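Histidine utilization repressor (Pseudomonas syringae pv. tomato, PDB 2PKH) probably represses the histidine utilization genes by binding the hutP region of the hut operon in the absence of inducer, and is represented here by its C-terminal UTRA domain. Local coordinates at residues Phe38-Val43 / Gln74-Tyr79; Glu54-Asn59 / Pro64-Gln69; Glu94-Glu99 / Arg132-Gly137. One frame throughout, in Å; residues are numbered along the deposited sequence.

In the fold
Following the chain from the N terminus, strand 36-46 and then strand 49-59 build adjacent parts of one antiparallel sheet. Interaction 2 closes the first, short loop, folding residues 64-69 back onto the strand they have just left. Interaction 1 closes a longer loop in which interaction 2 is nested, as the start of helix 76-83 returns to strand 36-46; the two contacts touch, with Tyr66 of interaction 2 meeting both Ser40 and Pro76 of interaction 1. Interaction 3 follows in series, bringing the end of strand 88-97 to strand 126-136 across a third strand. Although its centre lies about 22 Å from that of interaction 2, Asp55 and Arg132 pair through their backbones, so a single sheet joins all three.

Interaction 1 (Phe38-Val43 / Gln74-Tyr79); sequences FHSLIV and QTPYAY
Ile42 turns its CG1 branch anti to the carbonyl carbon (chi1 -59°) and extends beyond it, which carries CD1 out from strand 36-46 to the ring of Pro76. The methyl meets the ring at its outer corner: CD1 of Ile42 lies 3.6 Å from CG of Pro76, with Pro76 CD only slightly farther. The two side chains meet tip to tip from facing backbones, so a small apolar touch spans strand and helix start. Two residues back along the strand, Ser40 also turns toward the proline, but OG stays 4.2 Å from Pro76 CG. Its polar partner is the hydroxyl of Tyr66, a residue that also packs on Pro76, and the hydrogen bond between Ser40 OG and Tyr66 OH satisfies the buried serine oxygen. The helix start is capped. Thr75 is the N-cap, its OG1 accepting from Ala78 N at 3.1 Å in a fairly straight bond (160°), and Pro76 takes the next position, the first of the helix, where its lack of an N-H costs no helical bond. The whole is an example of a capped helix start laid against one face of an antiparallel sheet, here within the alpha+beta fold of a UTRA domain.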
# COMPACT_ATOMS: atom_id res chain seq x y z
N PHE B 38 26.20 -14.34 0.41
CA PHE B 38 26.94 -13.06 0.25
C PHE B 38 26.38 -12.00 1.15
O PHE B 38 25.18 -12.01 1.41
CB PHE B 38 26.88 -12.58 -1.21
CG PHE B 38 27.42 -13.57 -2.20
CD1 PHE B 38 28.60 -14.27 -1.92
CD2 PHE B 38 26.82 -13.70 -3.45
CE1 PHE B 38 29.18 -15.10 -2.87
CE2 PHE B 38 27.39 -14.53 -4.40
CZ PHE B 38 28.57 -15.25 -4.12
N HIS B 39 27.24 -11.13 1.66
CA HIS B 39 26.85 -10.23 2.74
C HIS B 39 27.42 -8.84 2.38
O HIS B 39 28.62 -8.70 2.19
CB HIS B 39 27.50 -10.73 4.06
CG HIS B 39 27.22 -9.85 5.23
ND1 HIS B 39 27.96 -9.88 6.40
CD2 HIS B 39 26.38 -8.81 5.36
CE1 HIS B 39 27.55 -8.93 7.20
NE2 HIS B 39 26.56 -8.29 6.62
N SER B 40 26.56 -7.83 2.30
CA SER B 40 26.99 -6.51 2.13
C SER B 40 26.47 -5.65 3.32
O SER B 40 25.36 -5.84 3.80
CB SER B 40 26.52 -5.91 0.75
OG SER B 40 25.07 -5.90 0.62
N LEU B 41 27.29 -4.70 3.77
CA LEU B 41 26.83 -3.67 4.75
C LEU B 41 27.21 -2.33 4.15
O LEU B 41 28.40 -2.05 3.90
CB LEU B 41 27.47 -3.87 6.15
CG LEU B 41 26.68 -3.05 7.21
CD1 LEU B 41 26.89 -3.75 8.59
CD2 LEU B 41 27.17 -1.70 7.14
N ILE B 42 26.18 -1.51 3.86
CA ILE B 42 26.39 -0.23 3.21
C ILE B 42 25.74 0.89 4.03
O ILE B 42 24.69 0.66 4.59
CB ILE B 42 25.72 -0.19 1.81
CG1 ILE B 42 26.31 -1.33 0.91
CG2 ILE B 42 25.99 1.19 1.13
CD1 ILE B 42 25.70 -1.37 -0.52
N VAL B 43 26.36 2.06 4.12
CA VAL B 43 25.72 3.20 4.83
C VAL B 43 25.32 4.10 3.70
O VAL B 43 26.15 4.49 2.86
CB VAL B 43 26.66 3.94 5.75
CG1 VAL B 43 25.98 5.16 6.52
CG2 VAL B 43 27.26 2.94 6.84
N GLN B 74 24.88 1.58 -7.99
CA GLN B 74 23.59 0.95 -8.05
C GLN B 74 23.28 0.44 -6.62
O GLN B 74 24.18 0.11 -5.92
CB GLN B 74 23.72 -0.24 -9.04
CG GLN B 74 22.42 -0.92 -9.45
CD GLN B 74 22.66 -2.01 -10.48
OE1 GLN B 74 23.75 -2.63 -10.53
NE2 GLN B 74 21.69 -2.23 -11.32
N THR B 75 22.03 0.40 -6.14
CA THR B 75 21.79 -0.26 -4.85
C THR B 75 21.75 -1.80 -5.08
O THR B 75 21.47 -2.29 -6.22
CB THR B 75 20.45 0.11 -4.22
OG1 THR B 75 19.40 -0.40 -5.03
CG2 THR B 75 20.30 1.65 -3.98
N PRO B 76 22.08 -2.58 -4.05
CA PRO B 76 21.88 -4.05 -4.09
C PRO B 76 20.45 -4.49 -4.55
O PRO B 76 20.30 -5.36 -5.40
CB PRO B 76 22.18 -4.49 -2.65
CG PRO B 76 23.16 -3.40 -2.10
CD PRO B 76 22.81 -2.11 -2.84
N TYR B 77 19.42 -3.85 -4.01
CA TYR B 77 18.05 -4.20 -4.44
C TYR B 77 17.84 -3.99 -5.93
O TYR B 77 17.25 -4.83 -6.57
CB TYR B 77 17.04 -3.42 -3.67
CG TYR B 77 15.67 -4.02 -3.84
CD1 TYR B 77 15.25 -5.11 -3.07
CD2 TYR B 77 14.79 -3.52 -4.80
CE1 TYR B 77 13.97 -5.67 -3.23
CE2 TYR B 77 13.54 -4.09 -5.00
CZ TYR B 77 13.13 -5.17 -4.20
OH TYR B 77 11.83 -5.71 -4.35
N ALA B 78 18.33 -2.88 -6.49
CA ALA B 78 18.16 -2.61 -7.90
C ALA B 78 18.89 -3.68 -8.66
O ALA B 78 18.34 -4.26 -9.61
CB ALA B 78 18.73 -1.24 -8.27
N TYR B 79 20.16 -3.93 -8.30
CA TYR B 79 20.91 -5.00 -8.93
C TYR B 79 20.15 -6.35 -8.91
O TYR B 79 19.90 -6.97 -9.96
CB TYR B 79 22.27 -5.17 -8.27
CG TYR B 79 22.99 -6.37 -8.78
CD1 TYR B 79 23.54 -6.38 -10.05
CD2 TYR B 79 23.15 -7.51 -7.97
CE1 TYR B 79 24.20 -7.50 -10.56
CE2 TYR B 79 23.82 -8.65 -8.45
CZ TYR B 79 24.36 -8.62 -9.76
OH TYR B 79 25.05 -9.69 -10.24

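Interaction 2 (Glu54-Asn59 / Pro64-Gln69); sequences EDRFVN and PDYLKQ
Strand 49-59 faces a loop that tightens into a short 3-10 segment at 66-68, and the two backbones stand 8.0 Å apart between Val58 CA and Tyr66 CA, a gap filled by side chains. Tyr66 spans most of it. With CG anti to its own amide nitrogen (chi1 -169°), the ring swings in over the strand and lays one face on Val58. Val58 CG2 sits 3.6 Å from the centroid of the Tyr66 ring and 18° off its normal, a CH-pi contact offset toward the CE1-CZ bond at the rim. Farther out, the phenol oxygen reaches the aliphatic part of Arg56, whose CD lies 3.4 Å from Tyr66 OH; the two side chains cross at about a right angle. The hydroxyl finds its polar partner in Ser40 of the neighbouring strand. Arg56 bends at chi3, and its guanidinium turns back to Glu54: NE donates to Glu54 OE1 at 2.7 Å, with that oxygen practically in the guanidinium plane, while NH2 adds a weak second bond to the same atom. NH1 is taken by Thr129 OG1, so the buried charge is held from two directions. In the loop, Asp65 O receives Lys68 N and Gln69 NE2 from opposite faces of its plane. A 1,2-ethanediol, probably from the crystallisation liquor, lies about 4 Å from the Arg56 side chain; such molecules often mark pockets, and UTRA domains of GntR-family regulators typically bind effectors.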
# COMPACT_ATOMS: atom_id res chain seq x y z
N GLU B 54 22.25 -0.50 5.68
CA GLU B 54 21.49 -1.62 5.06
C GLU B 54 22.42 -2.84 5.23
O GLU B 54 23.49 -2.83 4.62
CB GLU B 54 21.36 -1.36 3.56
CG GLU B 54 20.89 -2.55 2.70
CD GLU B 54 21.10 -2.33 1.15
OE1 GLU B 54 20.34 -2.89 0.31
OE2 GLU B 54 22.02 -1.58 0.80
N ASP B 55 22.04 -3.81 6.06
CA ASP B 55 22.85 -5.03 6.30
C ASP B 55 22.10 -6.12 5.59
O ASP B 55 20.99 -6.44 6.00
CB ASP B 55 22.82 -5.35 7.79
CG ASP B 55 24.02 -6.23 8.20
OD1 ASP B 55 24.90 -6.45 7.31
OD2 ASP B 55 24.03 -6.71 9.37
N ARG B 56 22.66 -6.61 4.48
CA ARG B 56 21.92 -7.42 3.50
C ARG B 56 22.60 -8.73 3.25
O ARG B 56 23.81 -8.75 3.05
CB ARG B 56 21.80 -6.66 2.13
CG ARG B 56 21.09 -7.49 1.02
CD ARG B 56 20.66 -6.65 -0.20
NE ARG B 56 19.72 -5.54 0.10
CZ ARG B 56 18.40 -5.66 0.22
NH1 ARG B 56 17.80 -6.85 0.13
NH2 ARG B 56 17.68 -4.56 0.50
N PHE B 57 21.83 -9.79 3.22
CA PHE B 57 22.38 -11.11 2.89
C PHE B 57 21.66 -11.70 1.68
O PHE B 57 20.44 -11.49 1.53
CB PHE B 57 22.19 -12.02 4.12
CG PHE B 57 22.80 -11.45 5.39
CD1 PHE B 57 24.04 -11.89 5.86
CD2 PHE B 57 22.13 -10.40 6.08
CE1 PHE B 57 24.59 -11.31 7.01
CE2 PHE B 57 22.68 -9.83 7.21
CZ PHE B 57 23.96 -10.26 7.64
N VAL B 58 22.41 -12.47 0.86
CA VAL B 58 21.99 -12.84 -0.50
C VAL B 58 22.41 -14.27 -0.76
O VAL B 58 23.53 -14.70 -0.46
CB VAL B 58 22.59 -11.90 -1.62
CG1 VAL B 58 22.15 -12.34 -2.99
CG2 VAL B 58 22.30 -10.37 -1.35
N ASN B 59 21.46 -15.00 -1.29
CA ASN B 59 21.67 -16.36 -1.62
C ASN B 59 22.64 -16.37 -2.79
O ASN B 59 22.33 -15.84 -3.87
CB ASN B 59 20.37 -17.03 -2.08
CG ASN B 59 20.66 -18.34 -2.77
OD1 ASN B 59 20.53 -18.42 -3.97
ND2 ASN B 59 21.21 -19.31 -2.03
N PRO B 64 25.00 -15.13 -8.36
CA PRO B 64 26.38 -15.53 -8.22
C PRO B 64 27.42 -14.43 -8.34
O PRO B 64 28.55 -14.59 -7.82
CB PRO B 64 26.56 -16.64 -9.27
CG PRO B 64 25.33 -16.69 -10.04
CD PRO B 64 24.29 -15.87 -9.42
N ASP B 65 27.07 -13.32 -8.99
CA ASP B 65 28.06 -12.27 -9.24
C ASP B 65 27.88 -11.04 -8.32
O ASP B 65 28.44 -9.97 -8.59
CB ASP B 65 28.00 -11.82 -10.71
CG ASP B 65 28.37 -12.95 -11.69
OD1 ASP B 65 29.21 -13.80 -11.33
OD2 ASP B 65 27.79 -12.99 -12.79
N TYR B 66 27.10 -11.22 -7.25
CA TYR B 66 26.83 -10.17 -6.29
C TYR B 66 28.12 -9.51 -5.75
O TYR B 66 28.23 -8.29 -5.72
CB TYR B 66 25.96 -10.72 -5.15
CG TYR B 66 25.37 -9.65 -4.21
CD1 TYR B 66 24.19 -9.02 -4.49
CD2 TYR B 66 26.00 -9.35 -3.02
CE1 TYR B 66 23.66 -8.03 -3.61
CE2 TYR B 66 25.46 -8.37 -2.09
CZ TYR B 66 24.33 -7.72 -2.41
OH TYR B 66 23.79 -6.82 -1.47
N LEU B 67 29.12 -10.31 -5.40
CA LEU B 67 30.34 -9.77 -4.77
C LEU B 67 31.14 -8.86 -5.73
O LEU B 67 31.94 -8.02 -5.31
CB LEU B 67 31.21 -10.90 -4.24
CG LEU B 67 30.63 -11.65 -3.02
CD1 LEU B 67 31.75 -12.64 -2.54
CD2 LEU B 67 30.21 -10.72 -1.92
N LYS B 68 30.90 -9.04 -7.01
CA LYS B 68 31.64 -8.37 -8.05
C LYS B 68 31.12 -6.98 -8.37
O LYS B 68 31.74 -6.26 -9.16
CB LYS B 68 31.60 -9.24 -9.35
CG LYS B 68 32.28 -10.59 -9.15
CD LYS B 68 31.80 -11.57 -10.20
CE LYS B 68 32.14 -13.02 -9.77
NZ LYS B 68 31.77 -13.99 -10.85
N GLN B 69 29.99 -6.59 -7.77
CA GLN B 69 29.33 -5.33 -8.10
C GLN B 69 29.87 -4.06 -7.33
O GLN B 69 30.45 -4.18 -6.21
CB GLN B 69 27.83 -5.48 -7.84
CG GLN B 69 27.18 -6.69 -8.48
CD GLN B 69 27.40 -6.74 -10.01
OE1 GLN B 69 27.26 -5.74 -10.70
NE2 GLN B 69 27.79 -7.90 -10.52

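Interaction 3 (Glu94-Glu99 / Arg132-Gly137); sequences EAILAE and RLIHPG
Ile96 and Ile134 meet at about a right angle, each ending in the CD1 methyl that does the touching. They belong to strands 88-97 and 126-136 of the antiparallel UTRA sheet, which are not neighbours: strand 113-123 runs between them, and Cys114 on it is a backbone partner of Ile96 and a packing partner of Ile134. The isoleucines therefore touch across the intervening strand on one face of the sheet. Ile134 sends CG1 anti to its amide nitrogen (chi1 169°) and reaches outward, whereas Ile96 tucks its CG1 between nitrogen and carbonyl carbon (chi1 68°). Ala98, two residues on from Ile96, brings its methyl to the same target, with CB 3.6 Å from Ile134 CD1, so that one methyl is touched by two residues of the segment 94-99. Arg132 passes Ile96 at a slant; its chain is extended from CG to NE, and NH2 ends 4.0 Å from Ile96 CD1. The charge is directed to helix 100-106, where NH1 forms a salt bridge with Glu102 OE2. The other oxygen of that carboxylate accepts from the backbone N of Glu99, the N-cap residue, so Glu102 links strand 126-136 to the start of the helix. Packing is tightest at the crossing itself, where Ile96 CD1 and Ile134 CD1 approach to 3.4 Å, closer than usual for two methyl carbons.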
# COMPACT_ATOMS: atom_id res chain seq x y z
N GLU B 94 9.97 -2.07 13.72
CA GLU B 94 10.17 -1.92 15.14
C GLU B 94 10.84 -0.57 15.40
O GLU B 94 11.53 -0.05 14.55
CB GLU B 94 11.15 -3.03 15.61
CG GLU B 94 10.44 -4.33 15.90
CD GLU B 94 11.39 -5.47 16.22
OE1 GLU B 94 12.10 -5.91 15.31
OE2 GLU B 94 11.36 -5.94 17.38
N ALA B 95 10.64 -0.05 16.60
CA ALA B 95 11.40 1.10 17.08
C ALA B 95 12.38 0.57 18.14
O ALA B 95 12.03 -0.09 19.15
CB ALA B 95 10.44 2.18 17.67
N ILE B 96 13.63 0.91 17.91
CA ILE B 96 14.69 0.47 18.80
C ILE B 96 15.71 1.57 19.01
O ILE B 96 15.72 2.60 18.30
CB ILE B 96 15.43 -0.76 18.15
CG1 ILE B 96 16.20 -0.29 16.91
CG2 ILE B 96 14.40 -1.99 17.92
CD1 ILE B 96 17.33 -1.24 16.42
N LEU B 97 16.61 1.33 19.97
CA LEU B 97 17.89 2.10 20.07
C LEU B 97 19.03 1.36 19.31
O LEU B 97 19.12 0.14 19.36
CB LEU B 97 18.27 2.31 21.54
CG LEU B 97 17.39 3.21 22.39
CD1 LEU B 97 17.92 3.43 23.83
CD2 LEU B 97 17.21 4.57 21.65
N ALA B 98 19.88 2.08 18.55
CA ALA B 98 20.94 1.37 17.86
C ALA B 98 22.08 0.98 18.82
O ALA B 98 22.21 1.53 19.94
CB ALA B 98 21.48 2.26 16.71
N GLU B 99 22.93 0.06 18.38
CA GLU B 99 24.14 -0.31 19.14
C GLU B 99 25.14 0.80 18.99
O GLU B 99 25.11 1.56 18.00
CB GLU B 99 24.73 -1.61 18.55
CG GLU B 99 23.82 -2.81 18.73
CD GLU B 99 23.50 -3.05 20.18
OE1 GLU B 99 24.44 -3.07 21.00
OE2 GLU B 99 22.30 -3.14 20.52
N ARG B 132 18.48 -6.04 7.02
CA ARG B 132 18.14 -5.44 8.30
C ARG B 132 18.47 -4.00 8.08
O ARG B 132 19.62 -3.66 7.79
CB ARG B 132 19.05 -6.02 9.40
CG ARG B 132 18.77 -5.52 10.80
CD ARG B 132 19.78 -6.09 11.78
NE ARG B 132 19.31 -5.80 13.14
CZ ARG B 132 19.69 -4.74 13.82
NH1 ARG B 132 20.57 -3.91 13.28
NH2 ARG B 132 19.21 -4.50 15.04
N LEU B 133 17.46 -3.13 8.11
CA LEU B 133 17.73 -1.73 7.71
C LEU B 133 17.46 -0.85 8.92
O LEU B 133 16.36 -0.93 9.51
CB LEU B 133 16.79 -1.33 6.56
CG LEU B 133 16.64 -2.32 5.38
CD1 LEU B 133 15.33 -1.92 4.72
CD2 LEU B 133 17.78 -1.96 4.50
N ILE B 134 18.41 -0.06 9.33
CA ILE B 134 18.17 0.75 10.53
C ILE B 134 18.30 2.20 10.13
O ILE B 134 19.25 2.56 9.42
CB ILE B 134 19.03 0.24 11.77
CG1 ILE B 134 18.99 1.24 12.95
CG2 ILE B 134 20.48 -0.02 11.37
CD1 ILE B 134 19.44 0.44 14.33
N HIS B 135 17.31 3.00 10.52
CA HIS B 135 17.26 4.38 10.10
C HIS B 135 17.22 5.25 11.34
O HIS B 135 16.49 4.89 12.25
CB HIS B 135 15.97 4.66 9.33
CG HIS B 135 15.66 3.66 8.28
ND1 HIS B 135 15.95 3.85 6.94
CD2 HIS B 135 15.11 2.43 8.38
CE1 HIS B 135 15.51 2.82 6.25
NE2 HIS B 135 15.01 1.93 7.10
N PRO B 136 17.95 6.39 11.36
CA PRO B 136 17.59 7.34 12.44
C PRO B 136 16.13 7.83 12.35
O PRO B 136 15.65 8.22 11.30
CB PRO B 136 18.59 8.49 12.25
CG PRO B 136 19.72 7.92 11.32
CD PRO B 136 18.99 6.96 10.45
N GLY B 137 15.43 7.76 13.44
CA GLY B 137 14.01 8.05 13.44
C GLY B 137 13.74 9.48 13.03
O GLY B 137 12.67 9.79 12.48